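Local coordinates for protein restriction endonuclease LpnPI (Legionella pneumophila subsp. pneumophila str. Philadelphia 1, PDB 4RZL) that is a cytosine modification-dependent restriction endonuclease, represented here by its N-terminal DNA recognition domain, an SRA-type domain that probably reads the modified base before cleavage, at residues 87-92 with 180-185; 113-118 with 126-131; 156-161 with 184-189; 191-196 with 209-214. All coordinates share one frame; numbering follows the deposited sequence.

Contact 1: residues 87-92 with 180-185; sequences QFIYYG and NYRAIF
F88 and F185 face each other as a hydrogen-bonded pair of an antiparallel β-ladder, in which strand 87-91 runs beside strand 176-187 within the curled sheet of the SRA-type domain. Backbone bonds recur at Y90 with A183, and the ladder ends where G92 N donates to Y181 O. On one face lie F88, Y90, A183 and F185. With CG anti to its carbonyl carbon (chi1 -63°), the F185 ring lies alongside F88, CD1 4.2 Å from F88 CD2, and its CE1 reaches Y90 CB at 4.0 Å; the small A183 suits the slot opposite Y90, and F116 of helix 108-119 meets the F185 ring edge-to-face. The other face carries I89, Y91, R182 and I184. R182 stretches out from CG to NE, drawing its methylenes past the Y91 ring, with CB 3.6 Å from Y91 CE2, while ring and guanidinium planes stand 63° apart. The guanidinium has Y91 OH and a water at its edge, and R182 NH2 lies 3.5 Å from I89 CD1. That water, 2.9 Å from Y91 OH, is also held, weakly, by R182 NE. At the strand's start, Q87 lays CG against I184 CG2 at 3.6 Å. Beyond the ladder, N180 ND2 donates to G92 O over 2.9 Å; the oxygen lies in the N180 amide plane, while the N-H comes from above the G92 carbonyl plane.

Contact 2: residues 113-118 with 126-131; sequences KMLFDS and RRIVPP
M114 and L115 open the contact between helix 108-119 and the loop that leads from it to strand 132-137, both meeting I128. M114 does so lightly, CE lying 4.4 Å from I128 CD1, as befits a flexible chain at an exposed margin. L115 is buried and does more: its CD2 rests on P130 CD at 3.6 Å, the two side chains crossing at about a right angle, and the same methyl touches I128 CD1 at 4.1 Å. One leucine methyl thus packs on P130 and I128, with V129 CG2 a little farther off. One turn on, S118 is the residue most enclosed by the loop. Its small CB admits I128 CG1 to 3.6 Å, a placement that follows from the I128 torsion (chi1 57°), which sets CG1 between the backbone N and the carbonyl carbon and swings the chain toward the helix. V129 CG2 lies 3.6 Å from S118 OG. The backbone of S118 closes the join: R126 N donates to S118 O over 2.9 Å, nearly straight at 166°, yet from above the carbonyl plane. R126 also begins a type I β-turn, closed by V129 N to R126 O, that brings I128 and V129 round to the helix. Outside the pair, R126 NE bonds to K218 O of helix 212-220, whose W217 touches V129, while L115 and P130 both pack on I66 of strand 65-70.

Contact 3: residues 156-161 with 184-189; sequences GYPGLS and IFTILN
Two hydrogen bonds join G156, just past the end of strand 147-155, to strand 176-187. G156 N donates to I184 O over 2.9 Å, in the carbonyl plane though bent to 145°. The second bond uses a side chain: T186 OG1 donates to G156 O at only 2.6 Å, tilted 28° from the carbonyl plane, a position reached because OG1 stands anti to the carbonyl carbon (chi1 -58°). Threonine suits the place, being β-branched for the strand and able to donate. Glycine suits the other side, since at its positive phi a CB would jam against the preceding carbonyl oxygen. Apolar contacts come next. The chain reverses through a type II β-turn from Y157 to L160, with G159 at its third position, and this returns L160 to the strand. There L160 CD1 meets I184 CD1 at 3.5 Å, the side chains crossing at about a right angle, and Y157 CB lies 4.1 Å from I184 CG2. The Y157 ring crosses T186, CD1 being 3.4 Å from OG1, and takes P158 CD over one face, toward the rim; its hydroxyl bonds to K85 O. The chemistry implies that the pairing of strands 147-155 and 176-187 ends irregularly at G156: the T186 hydroxyl takes up a carbonyl whose approach to T186 N is too poorly angled to bond.

Contact 4: residues 191-196 with 209-214; sequences PMVSRK and NSLNPF
V193 and S210 bring their backbones closest, CA to CA 5.3 Å, where strand 192-193 gives way to helix 195-199 and the chain returns just ahead of helix 212-220. The central link is a side chain gripping a backbone: S194 N donates to S210 OG over 3.1 Å at 160°. S210 turns OG anti to its carbonyl carbon (chi1 -70°), which presents the oxygen to that N-H, and a serine is short enough to fit so near the backbone of residues 192-194. The two hydroxyls, S194 OG and S210 OG, lie 3.2 Å apart, and D208 ties them together, one carboxylate oxygen bonding to each. Beside these polar groups is a small apolar touch. L211 CD1 sits against both methyls of V193, 3.9 Å from CG1 and 4.0 Å from CG2, the side chains crossing at a slant; buried V193 also meets V152 of strand 147-155, and L211 reaches W197. S194 OG has a further task, bonding to W197 N at the start of its helix, and its chi1 of 76° places the oxygen between the backbone N and the carbonyl carbon. The arrangement is that of a serine N-cap, in which a hydroxyl takes up an amide of the first helical turn, here fastened to the preceding loop of a second helix.

In the fold
Contacts 1 and 3 share I184 and F185 on strand 176-187, their centres 11 Å apart, and Q87 NE2 lies 3.3 Å from Y157 CG. Contact 2 joins this sheet through F116, whose CE2 is 3.4 Å from both I184 O and G156 N, so that one phenylalanine of helix 108-119 packs on the strand and on G156, just ahead of the turn. Contact 4 lies across the chain's centre from contact 1, about 10 Å away at the nearest atoms. It meets contacts 2 and 3, chiefly through F214, whose CZ is 3.4 Å from V129 O of contact 2 and whose CA is 3.6 Å from L188 CD1 of contact 3. Together the four tie sheet and helices into one recognition domain.

Contact 1: residues 87-92 with 180-185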
loop_
_atom_site.group_PDB
_atom_site.type_symbol
_atom_site.label_atom_id
_atom_site.label_comp_id
_atom_site.label_asym_id
_atom_site.label_seq_id
_atom_site.Cartn_x
_atom_site.Cartn_y
_atom_site.Cartn_z
ATOM N N GLN A 87 -0.193 9.506 7.770
ATOM C CA GLN A 87 -1.278 8.568 7.990
ATOM C C GLN A 87 -2.027 8.296 6.690
ATOM O O GLN A 87 -2.368 9.217 5.957
ATOM C CB GLN A 87 -2.246 9.107 9.040
ATOM C CG GLN A 87 -3.304 8.098 9.455
ATOM C CD GLN A 87 -4.255 8.666 10.481
ATOM O OE1 GLN A 87 -5.323 9.156 10.138
ATOM N NE2 GLN A 87 -3.865 8.603 11.750
ATOM N N PHE A 88 -2.272 7.026 6.407
ATOM C CA PHE A 88 -2.991 6.637 5.194
ATOM C C PHE A 88 -4.292 5.941 5.552
ATOM O O PHE A 88 -4.296 4.979 6.312
ATOM C CB PHE A 88 -2.115 5.717 4.340
ATOM C CG PHE A 88 -2.755 5.274 3.049
ATOM C CD1 PHE A 88 -3.226 6.201 2.139
ATOM C CD2 PHE A 88 -2.843 3.930 2.738
ATOM C CE1 PHE A 88 -3.805 5.808 0.943
ATOM C CE2 PHE A 88 -3.413 3.517 1.527
ATOM C CZ PHE A 88 -3.899 4.470 0.634
ATOM N N ILE A 89 -5.394 6.418 5.001
ATOM C CA ILE A 89 -6.683 5.767 5.217
ATOM C C ILE A 89 -7.088 5.054 3.942
ATOM O O ILE A 89 -7.136 5.668 2.879
ATOM C CB ILE A 89 -7.770 6.763 5.621
ATOM C CG1 ILE A 89 -7.389 7.429 6.946
ATOM C CG2 ILE A 89 -9.118 6.052 5.745
ATOM C CD1 ILE A 89 -8.359 8.499 7.371
ATOM N N TYR A 90 -7.374 3.762 4.068
ATOM C CA TYR A 90 -7.547 2.863 2.934
ATOM C C TYR A 90 -8.800 2.009 3.081
ATOM O O TYR A 90 -9.026 1.425 4.140
ATOM C CB TYR A 90 -6.319 1.961 2.818
ATOM C CG TYR A 90 -6.402 0.896 1.753
ATOM C CD1 TYR A 90 -6.142 1.194 0.421
ATOM C CD2 TYR A 90 -6.719 -0.414 2.085
ATOM C CE1 TYR A 90 -6.199 0.207 -0.552
ATOM C CE2 TYR A 90 -6.786 -1.412 1.112
ATOM C CZ TYR A 90 -6.524 -1.096 -0.198
ATOM O OH TYR A 90 -6.580 -2.089 -1.157
ATOM N N TYR A 91 -9.612 1.929 2.033
ATOM C CA TYR A 91 -10.832 1.121 2.093
ATOM C C TYR A 91 -10.638 -0.218 1.399
ATOM O O TYR A 91 -9.972 -0.301 0.362
ATOM C CB TYR A 91 -12.016 1.884 1.489
ATOM C CG TYR A 91 -12.502 2.987 2.400
ATOM C CD1 TYR A 91 -11.935 4.253 2.350
ATOM C CD2 TYR A 91 -13.500 2.751 3.341
ATOM C CE1 TYR A 91 -12.352 5.255 3.197
ATOM C CE2 TYR A 91 -13.947 3.765 4.186
ATOM C CZ TYR A 91 -13.367 5.012 4.108
ATOM O OH TYR A 91 -13.779 6.024 4.949
ATOM N N GLY A 92 -11.249 -1.230 1.924
ATOM C CA GLY A 92 -11.069 -2.571 1.521
ATOM C C GLY A 92 -11.771 -2.934 0.228
ATOM O O GLY A 92 -12.328 -2.154 -0.387
ATOM N N ASN A 180 -17.543 -3.124 4.616
ATOM C CA ASN A 180 -16.216 -3.054 4.034
ATOM C C ASN A 180 -15.264 -2.506 5.095
ATOM O O ASN A 180 -15.693 -1.816 6.024
ATOM C CB ASN A 180 -16.219 -2.160 2.774
ATOM C CG ASN A 180 -14.955 -2.342 1.904
ATOM O OD1 ASN A 180 -14.261 -3.376 1.970
ATOM N ND2 ASN A 180 -14.642 -1.315 1.106
ATOM N N TYR A 181 -13.975 -2.794 4.967
ATOM C CA TYR A 181 -13.028 -2.290 5.955
ATOM C C TYR A 181 -12.570 -0.873 5.646
ATOM O O TYR A 181 -12.333 -0.500 4.490
ATOM C CB TYR A 181 -11.806 -3.203 6.043
ATOM C CG TYR A 181 -11.995 -4.409 6.935
ATOM C CD1 TYR A 181 -12.550 -4.289 8.214
ATOM C CD2 TYR A 181 -11.650 -5.674 6.488
ATOM C CE1 TYR A 181 -12.728 -5.400 9.016
ATOM C CE2 TYR A 181 -11.824 -6.791 7.286
ATOM C CZ TYR A 181 -12.362 -6.646 8.545
ATOM O OH TYR A 181 -12.522 -7.759 9.327
ATOM N N ARG A 182 -12.459 -0.084 6.703
ATOM C CA ARG A 182 -11.706 1.156 6.671
ATOM C C ARG A 182 -10.456 0.910 7.508
ATOM O O ARG A 182 -10.546 0.661 8.716
ATOM C CB ARG A 182 -12.538 2.315 7.220
ATOM C CG ARG A 182 -11.810 3.638 7.350
ATOM C CD ARG A 182 -12.758 4.611 8.014
ATOM N NE ARG A 182 -12.260 5.972 8.092
ATOM C CZ ARG A 182 -11.673 6.485 9.168
ATOM N NH1 ARG A 182 -11.489 5.731 10.245
ATOM N NH2 ARG A 182 -11.264 7.748 9.163
ATOM N N ALA A 183 -9.298 0.936 6.860
ATOM C CA ALA A 183 -8.045 0.560 7.515
ATOM C C ALA A 183 -7.101 1.746 7.599
ATOM O O ALA A 183 -6.936 2.466 6.623
ATOM C CB ALA A 183 -7.367 -0.599 6.754
ATOM N N ILE A 184 -6.452 1.921 8.748
ATOM C CA ILE A 184 -5.560 3.061 8.955
ATOM C C ILE A 184 -4.103 2.582 9.108
ATOM O O ILE A 184 -3.809 1.691 9.902
ATOM C CB ILE A 184 -5.994 3.887 10.187
ATOM C CG1 ILE A 184 -7.454 4.333 10.028
ATOM C CG2 ILE A 184 -5.043 5.088 10.425
ATOM C CD1 ILE A 184 -7.919 5.374 11.040
ATOM N N PHE A 185 -3.210 3.169 8.317
ATOM C CA PHE A 185 -1.803 2.777 8.279
ATOM C C PHE A 185 -0.894 3.939 8.645
ATOM O O PHE A 185 -1.275 5.097 8.484
ATOM C CB PHE A 185 -1.409 2.278 6.882
ATOM C CG PHE A 185 -2.147 1.043 6.438
ATOM C CD1 PHE A 185 -3.388 1.137 5.817
ATOM C CD2 PHE A 185 -1.607 -0.211 6.650
ATOM C CE1 PHE A 185 -4.064 -0.012 5.403
ATOM C CE2 PHE A 185 -2.278 -1.364 6.236
ATOM C CZ PHE A 185 -3.500 -1.262 5.614
HETATM O O HOH W 1 -12.397 8.413 5.858
#

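Contact 2: residues 113-118 with 126-131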
loop_
_atom_site.group_PDB
_atom_site.type_symbol
_atom_site.label_atom_id
_atom_site.label_comp_id
_atom_site.label_asym_id
_atom_site.label_seq_id
_atom_site.Cartn_x
_atom_site.Cartn_y
_atom_site.Cartn_z
ATOM N N LYS A 113 -7.636 -8.096 7.874
ATOM C CA LYS A 113 -7.971 -8.559 9.218
ATOM C C LYS A 113 -6.782 -9.286 9.861
ATOM O O LYS A 113 -6.454 -9.068 11.032
ATOM C CB LYS A 113 -9.204 -9.471 9.198
ATOM C CG LYS A 113 -9.565 -9.978 10.598
ATOM C CD LYS A 113 -10.724 -10.975 10.603
ATOM C CE LYS A 113 -10.926 -11.595 11.995
ATOM N NZ LYS A 113 -10.906 -10.535 13.065
ATOM N N MET A 114 -6.126 -10.143 9.091
ATOM C CA MET A 114 -4.966 -10.880 9.602
ATOM C C MET A 114 -3.823 -9.957 10.010
ATOM O O MET A 114 -3.216 -10.145 11.064
ATOM C CB MET A 114 -4.460 -11.874 8.559
ATOM C CG MET A 114 -5.344 -13.102 8.409
ATOM S SD MET A 114 -4.732 -14.152 7.091
ATOM C CE MET A 114 -2.974 -14.133 7.469
ATOM N N LEU A 115 -3.554 -8.961 9.169
ATOM C CA LEU A 115 -2.457 -8.027 9.392
ATOM C C LEU A 115 -2.677 -7.172 10.634
ATOM O O LEU A 115 -1.755 -6.981 11.425
ATOM C CB LEU A 115 -2.275 -7.121 8.182
ATOM C CG LEU A 115 -1.834 -7.754 6.878
ATOM C CD1 LEU A 115 -1.719 -6.658 5.836
ATOM C CD2 LEU A 115 -0.526 -8.446 7.063
ATOM N N PHE A 116 -3.892 -6.662 10.820
ATOM C CA PHE A 116 -4.145 -5.845 12.008
ATOM C C PHE A 116 -4.209 -6.703 13.288
ATOM O O PHE A 116 -3.681 -6.301 14.333
ATOM C CB PHE A 116 -5.422 -5.014 11.823
ATOM C CG PHE A 116 -5.208 -3.799 10.962
ATOM C CD1 PHE A 116 -5.129 -3.922 9.574
ATOM C CD2 PHE A 116 -5.021 -2.548 11.539
ATOM C CE1 PHE A 116 -4.901 -2.804 8.773
ATOM C CE2 PHE A 116 -4.785 -1.422 10.743
ATOM C CZ PHE A 116 -4.731 -1.553 9.355
ATOM N N ASP A 117 -4.785 -7.901 13.200
ATOM C CA ASP A 117 -4.818 -8.799 14.362
ATOM C C ASP A 117 -3.398 -9.205 14.796
ATOM O O ASP A 117 -3.101 -9.260 15.978
ATOM C CB ASP A 117 -5.665 -10.047 14.068
ATOM C CG ASP A 117 -7.168 -9.728 13.962
ATOM O OD1 ASP A 117 -7.566 -8.595 14.311
ATOM O OD2 ASP A 117 -7.954 -10.614 13.559
ATOM N N SER A 118 -2.534 -9.498 13.829
ATOM C CA SER A 118 -1.127 -9.757 14.103
ATOM C C SER A 118 -0.474 -8.558 14.800
ATOM O O SER A 118 0.251 -8.703 15.795
ATOM C CB SER A 118 -0.385 -10.069 12.797
ATOM O OG SER A 118 1.010 -10.177 13.013
ATOM N N ARG A 126 3.050 -8.760 15.199
ATOM C CA ARG A 126 3.556 -8.260 13.918
ATOM C C ARG A 126 4.327 -9.306 13.123
ATOM O O ARG A 126 4.826 -9.014 12.044
ATOM C CB ARG A 126 4.437 -7.028 14.136
ATOM C CG ARG A 126 3.757 -5.900 14.892
ATOM C CD ARG A 126 4.785 -4.825 15.304
ATOM N NE ARG A 126 5.792 -5.413 16.170
ATOM C CZ ARG A 126 5.667 -5.534 17.487
ATOM N NH1 ARG A 126 4.584 -5.071 18.109
ATOM N NH2 ARG A 126 6.641 -6.100 18.185
ATOM N N ARG A 127 4.402 -10.532 13.639
ATOM C CA ARG A 127 5.252 -11.562 13.036
ATOM C C ARG A 127 4.978 -11.808 11.548
ATOM O O ARG A 127 5.904 -11.983 10.752
ATOM C CB ARG A 127 5.094 -12.885 13.792
ATOM C CG ARG A 127 6.050 -13.978 13.336
ATOM C CD ARG A 127 7.494 -13.587 13.625
ATOM N NE ARG A 127 7.635 -12.998 14.958
ATOM C CZ ARG A 127 7.844 -13.694 16.072
ATOM N NH1 ARG A 127 7.944 -15.017 16.021
ATOM N NH2 ARG A 127 7.951 -13.066 17.241
ATOM N N ILE A 128 3.709 -11.833 11.167
ATOM C CA ILE A 128 3.377 -12.191 9.795
ATOM C C ILE A 128 3.178 -10.967 8.911
ATOM O O ILE A 128 2.867 -11.093 7.734
ATOM C CB ILE A 128 2.125 -13.086 9.745
ATOM C CG1 ILE A 128 0.945 -12.395 10.428
ATOM C CG2 ILE A 128 2.405 -14.429 10.427
ATOM C CD1 ILE A 128 0.002 -11.661 9.483
ATOM N N VAL A 129 3.382 -9.787 9.476
ATOM C CA VAL A 129 3.204 -8.550 8.728
ATOM C C VAL A 129 4.381 -8.280 7.795
ATOM O O VAL A 129 5.516 -8.124 8.250
ATOM C CB VAL A 129 3.036 -7.348 9.674
ATOM C CG1 VAL A 129 2.896 -6.058 8.864
ATOM C CG2 VAL A 129 1.841 -7.559 10.618
ATOM N N PRO A 130 4.112 -8.223 6.483
ATOM C CA PRO A 130 5.134 -7.894 5.495
ATOM C C PRO A 130 5.221 -6.391 5.254
ATOM O O PRO A 130 4.350 -5.644 5.683
ATOM C CB PRO A 130 4.630 -8.600 4.239
ATOM C CG PRO A 130 3.148 -8.453 4.355
ATOM C CD PRO A 130 2.820 -8.513 5.836
ATOM N N PRO A 131 6.260 -5.953 4.542
ATOM C CA PRO A 131 6.271 -4.561 4.105
ATOM C C PRO A 131 5.030 -4.257 3.274
ATOM O O PRO A 131 4.550 -5.114 2.528
ATOM C CB PRO A 131 7.524 -4.480 3.235
ATOM C CG PRO A 131 8.368 -5.579 3.679
ATOM C CD PRO A 131 7.478 -6.673 4.133
#

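Contact 3: residues 156-161 with 184-189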
loop_
_atom_site.group_PDB
_atom_site.type_symbol
_atom_site.label_atom_id
_atom_site.label_comp_id
_atom_site.label_asym_id
_atom_site.label_seq_id
_atom_site.Cartn_x
_atom_site.Cartn_y
_atom_site.Cartn_z
ATOM N N GLY A 156 -1.896 0.241 11.524
ATOM C CA GLY A 156 -2.107 0.940 12.775
ATOM C C GLY A 156 -1.489 2.320 12.756
ATOM O O GLY A 156 -0.860 2.730 11.769
ATOM N N TYR A 157 -1.664 3.041 13.855
ATOM C CA TYR A 157 -1.157 4.405 13.964
ATOM C C TYR A 157 -0.974 4.736 15.444
ATOM O O TYR A 157 -1.812 4.355 16.253
ATOM C CB TYR A 157 -2.118 5.407 13.286
ATOM C CG TYR A 157 -1.478 6.766 13.109
ATOM C CD1 TYR A 157 -0.696 7.042 11.995
ATOM C CD2 TYR A 157 -1.610 7.751 14.079
ATOM C CE1 TYR A 157 -0.078 8.268 11.843
ATOM C CE2 TYR A 157 -0.990 8.986 13.941
ATOM C CZ TYR A 157 -0.226 9.234 12.822
ATOM O OH TYR A 157 0.392 10.451 12.675
ATOM N N PRO A 158 0.129 5.426 15.804
ATOM C CA PRO A 158 0.335 5.756 17.226
ATOM C C PRO A 158 -0.856 6.497 17.821
ATOM O O PRO A 158 -1.323 7.478 17.237
ATOM C CB PRO A 158 1.597 6.635 17.223
ATOM C CG PRO A 158 1.849 7.006 15.786
ATOM C CD PRO A 158 1.230 5.918 14.951
ATOM N N GLY A 159 -1.377 5.988 18.935
ATOM C CA GLY A 159 -2.517 6.606 19.599
ATOM C C GLY A 159 -3.879 6.102 19.149
ATOM O O GLY A 159 -4.892 6.454 19.747
ATOM N N LEU A 160 -3.923 5.288 18.095
ATOM C CA LEU A 160 -5.188 4.691 17.655
ATOM C C LEU A 160 -5.353 3.271 18.184
ATOM O O LEU A 160 -4.456 2.435 18.041
ATOM C CB LEU A 160 -5.303 4.663 16.123
ATOM C CG LEU A 160 -5.551 5.951 15.352
ATOM C CD1 LEU A 160 -5.892 5.584 13.928
ATOM C CD2 LEU A 160 -6.664 6.782 15.980
ATOM N N SER A 161 -6.509 2.994 18.779
ATOM C CA SER A 161 -6.796 1.662 19.310
ATOM C C SER A 161 -7.051 0.645 18.204
ATOM O O SER A 161 -7.227 1.007 17.040
ATOM C CB SER A 161 -8.010 1.707 20.239
ATOM O OG SER A 161 -9.169 2.071 19.515
ATOM N N ILE A 184 -6.452 1.921 8.748
ATOM C CA ILE A 184 -5.560 3.061 8.955
ATOM C C ILE A 184 -4.103 2.582 9.108
ATOM O O ILE A 184 -3.809 1.691 9.902
ATOM C CB ILE A 184 -5.994 3.887 10.187
ATOM C CG1 ILE A 184 -7.454 4.333 10.028
ATOM C CG2 ILE A 184 -5.043 5.088 10.425
ATOM C CD1 ILE A 184 -7.919 5.374 11.040
ATOM N N PHE A 185 -3.210 3.169 8.317
ATOM C CA PHE A 185 -1.803 2.777 8.279
ATOM C C PHE A 185 -0.894 3.939 8.645
ATOM O O PHE A 185 -1.275 5.097 8.484
ATOM C CB PHE A 185 -1.409 2.278 6.882
ATOM C CG PHE A 185 -2.147 1.043 6.438
ATOM C CD1 PHE A 185 -3.388 1.137 5.817
ATOM C CD2 PHE A 185 -1.607 -0.211 6.650
ATOM C CE1 PHE A 185 -4.064 -0.012 5.403
ATOM C CE2 PHE A 185 -2.278 -1.364 6.236
ATOM C CZ PHE A 185 -3.500 -1.262 5.614
ATOM N N THR A 186 0.315 3.604 9.094
ATOM C CA THR A 186 1.379 4.568 9.346
ATOM C C THR A 186 2.383 4.552 8.203
ATOM O O THR A 186 2.855 3.486 7.807
ATOM C CB THR A 186 2.148 4.249 10.641
ATOM O OG1 THR A 186 1.243 4.242 11.745
ATOM C CG2 THR A 186 3.284 5.267 10.870
ATOM N N ILE A 187 2.720 5.723 7.678
ATOM C CA ILE A 187 3.771 5.789 6.673
ATOM C C ILE A 187 5.119 5.949 7.382
ATOM O O ILE A 187 5.320 6.868 8.175
ATOM C CB ILE A 187 3.537 6.941 5.669
ATOM C CG1 ILE A 187 2.190 6.748 4.959
ATOM C CG2 ILE A 187 4.657 6.988 4.645
ATOM C CD1 ILE A 187 1.866 7.805 3.954
ATOM N N LEU A 188 6.038 5.037 7.094
ATOM C CA LEU A 188 7.349 5.045 7.743
ATOM C C LEU A 188 8.312 6.089 7.164
ATOM O O LEU A 188 8.255 6.428 5.981
ATOM C CB LEU A 188 7.987 3.667 7.636
ATOM C CG LEU A 188 7.240 2.516 8.295
ATOM C CD1 LEU A 188 7.946 1.203 7.989
ATOM C CD2 LEU A 188 7.139 2.743 9.803
ATOM N N ASN A 189 9.220 6.566 8.008
ATOM C CA ASN A 189 10.260 7.480 7.569
ATOM C C ASN A 189 11.304 6.744 6.727
ATOM O O ASN A 189 12.418 6.482 7.176
ATOM C CB ASN A 189 10.912 8.161 8.782
ATOM C CG ASN A 189 11.942 9.214 8.390
ATOM O OD1 ASN A 189 12.017 9.639 7.237
ATOM N ND2 ASN A 189 12.749 9.633 9.354
#

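Contact 4: residues 191-196 with 209-214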
loop_
_atom_site.group_PDB
_atom_site.type_symbol
_atom_site.label_atom_id
_atom_site.label_comp_id
_atom_site.label_asym_id
_atom_site.label_seq_id
_atom_site.Cartn_x
_atom_site.Cartn_y
_atom_site.Cartn_z
ATOM N N PRO A 191 12.702 7.369 2.966
ATOM C CA PRO A 191 12.615 8.214 1.762
ATOM C C PRO A 191 12.765 7.429 0.458
ATOM O O PRO A 191 12.337 7.912 -0.582
ATOM C CB PRO A 191 13.771 9.209 1.934
ATOM C CG PRO A 191 14.737 8.527 2.906
ATOM C CD PRO A 191 13.870 7.692 3.814
ATOM N N MET A 192 13.361 6.243 0.518
ATOM C CA MET A 192 13.661 5.480 -0.688
ATOM C C MET A 192 13.765 3.985 -0.437
ATOM O O MET A 192 14.405 3.538 0.525
ATOM C CB MET A 192 14.983 5.967 -1.315
ATOM C CG MET A 192 15.375 5.198 -2.561
ATOM S SD MET A 192 16.993 5.648 -3.206
ATOM C CE MET A 192 18.026 4.584 -2.211
ATOM N N VAL A 193 13.142 3.205 -1.312
ATOM C CA VAL A 193 13.387 1.772 -1.335
ATOM C C VAL A 193 14.278 1.468 -2.536
ATOM O O VAL A 193 13.890 1.723 -3.676
ATOM C CB VAL A 193 12.095 0.973 -1.429
ATOM C CG1 VAL A 193 12.405 -0.532 -1.366
ATOM C CG2 VAL A 193 11.151 1.394 -0.297
ATOM N N SER A 194 15.477 0.950 -2.284
ATOM C CA SER A 194 16.463 0.791 -3.363
ATOM C C SER A 194 16.120 -0.345 -4.334
ATOM O O SER A 194 15.470 -1.321 -3.952
ATOM C CB SER A 194 17.845 0.539 -2.770
ATOM O OG SER A 194 17.912 -0.792 -2.313
ATOM N N ARG A 195 16.569 -0.222 -5.584
ATOM C CA ARG A 195 16.435 -1.309 -6.545
ATOM C C ARG A 195 17.052 -2.613 -6.030
ATOM O O ARG A 195 16.501 -3.696 -6.261
ATOM C CB ARG A 195 17.049 -0.909 -7.892
ATOM C CG ARG A 195 17.160 -2.060 -8.905
ATOM C CD ARG A 195 15.849 -2.791 -9.173
ATOM N NE ARG A 195 14.699 -1.915 -9.318
ATOM C CZ ARG A 195 13.450 -2.350 -9.465
ATOM N NH1 ARG A 195 13.196 -3.652 -9.462
ATOM N NH2 ARG A 195 12.453 -1.490 -9.612
ATOM N N LYS A 196 18.184 -2.506 -5.340
ATOM C CA LYS A 196 18.824 -3.669 -4.732
ATOM C C LYS A 196 17.852 -4.362 -3.787
ATOM O O LYS A 196 17.681 -5.581 -3.853
ATOM C CB LYS A 196 20.092 -3.271 -3.967
ATOM C CG LYS A 196 20.832 -4.454 -3.291
ATOM C CD LYS A 196 22.109 -3.988 -2.605
ATOM C CE LYS A 196 22.738 -5.079 -1.742
ATOM N NZ LYS A 196 23.221 -6.233 -2.553
ATOM N N ASN A 209 19.863 -1.764 3.667
ATOM C CA ASN A 209 19.260 -1.109 4.817
ATOM C C ASN A 209 18.024 -0.262 4.504
ATOM O O ASN A 209 17.573 0.475 5.376
ATOM C CB ASN A 209 20.297 -0.203 5.493
ATOM C CG ASN A 209 21.260 -0.964 6.382
ATOM O OD1 ASN A 209 21.268 -2.195 6.402
ATOM N ND2 ASN A 209 22.095 -0.227 7.116
ATOM N N SER A 210 17.516 -0.331 3.272
ATOM C CA SER A 210 16.363 0.486 2.852
ATOM C C SER A 210 15.189 0.373 3.827
ATOM O O SER A 210 14.551 1.363 4.172
ATOM C CB SER A 210 15.872 0.082 1.457
ATOM O OG SER A 210 16.780 0.459 0.459
ATOM N N LEU A 211 14.908 -0.841 4.277
ATOM C CA LEU A 211 13.742 -1.049 5.119
ATOM C C LEU A 211 14.056 -1.195 6.589
ATOM O O LEU A 211 13.241 -1.725 7.340
ATOM C CB LEU A 211 12.966 -2.280 4.650
ATOM C CG LEU A 211 11.746 -1.796 3.862
ATOM C CD1 LEU A 211 12.169 -1.263 2.499
ATOM C CD2 LEU A 211 10.697 -2.877 3.738
ATOM N N ASN A 212 15.203 -0.674 7.017
ATOM C CA ASN A 212 15.544 -0.733 8.434
ATOM C C ASN A 212 14.457 -0.149 9.363
ATOM O O ASN A 212 14.191 -0.724 10.413
ATOM C CB ASN A 212 16.895 -0.056 8.679
ATOM C CG ASN A 212 18.064 -1.040 8.558
ATOM O OD1 ASN A 212 17.910 -2.153 8.036
ATOM N ND2 ASN A 212 19.230 -0.628 9.027
ATOM N N PRO A 213 13.809 0.971 8.983
ATOM C CA PRO A 213 12.719 1.402 9.876
ATOM C C PRO A 213 11.541 0.422 9.921
ATOM O O PRO A 213 10.809 0.387 10.908
ATOM C CB PRO A 213 12.287 2.744 9.281
ATOM C CG PRO A 213 13.535 3.255 8.609
ATOM C CD PRO A 213 14.166 2.023 8.012
ATOM N N PHE A 214 11.361 -0.364 8.869
ATOM C CA PHE A 214 10.321 -1.387 8.891
ATOM C C PHE A 214 10.731 -2.487 9.864
ATOM O O PHE A 214 9.944 -2.909 10.708
ATOM C CB PHE A 214 10.069 -1.973 7.497
ATOM C CG PHE A 214 9.208 -3.209 7.514
ATOM C CD1 PHE A 214 7.837 -3.108 7.693
ATOM C CD2 PHE A 214 9.774 -4.468 7.382
ATOM C CE1 PHE A 214 7.042 -4.240 7.721
ATOM C CE2 PHE A 214 8.986 -5.608 7.406
ATOM C CZ PHE A 214 7.621 -5.497 7.580
#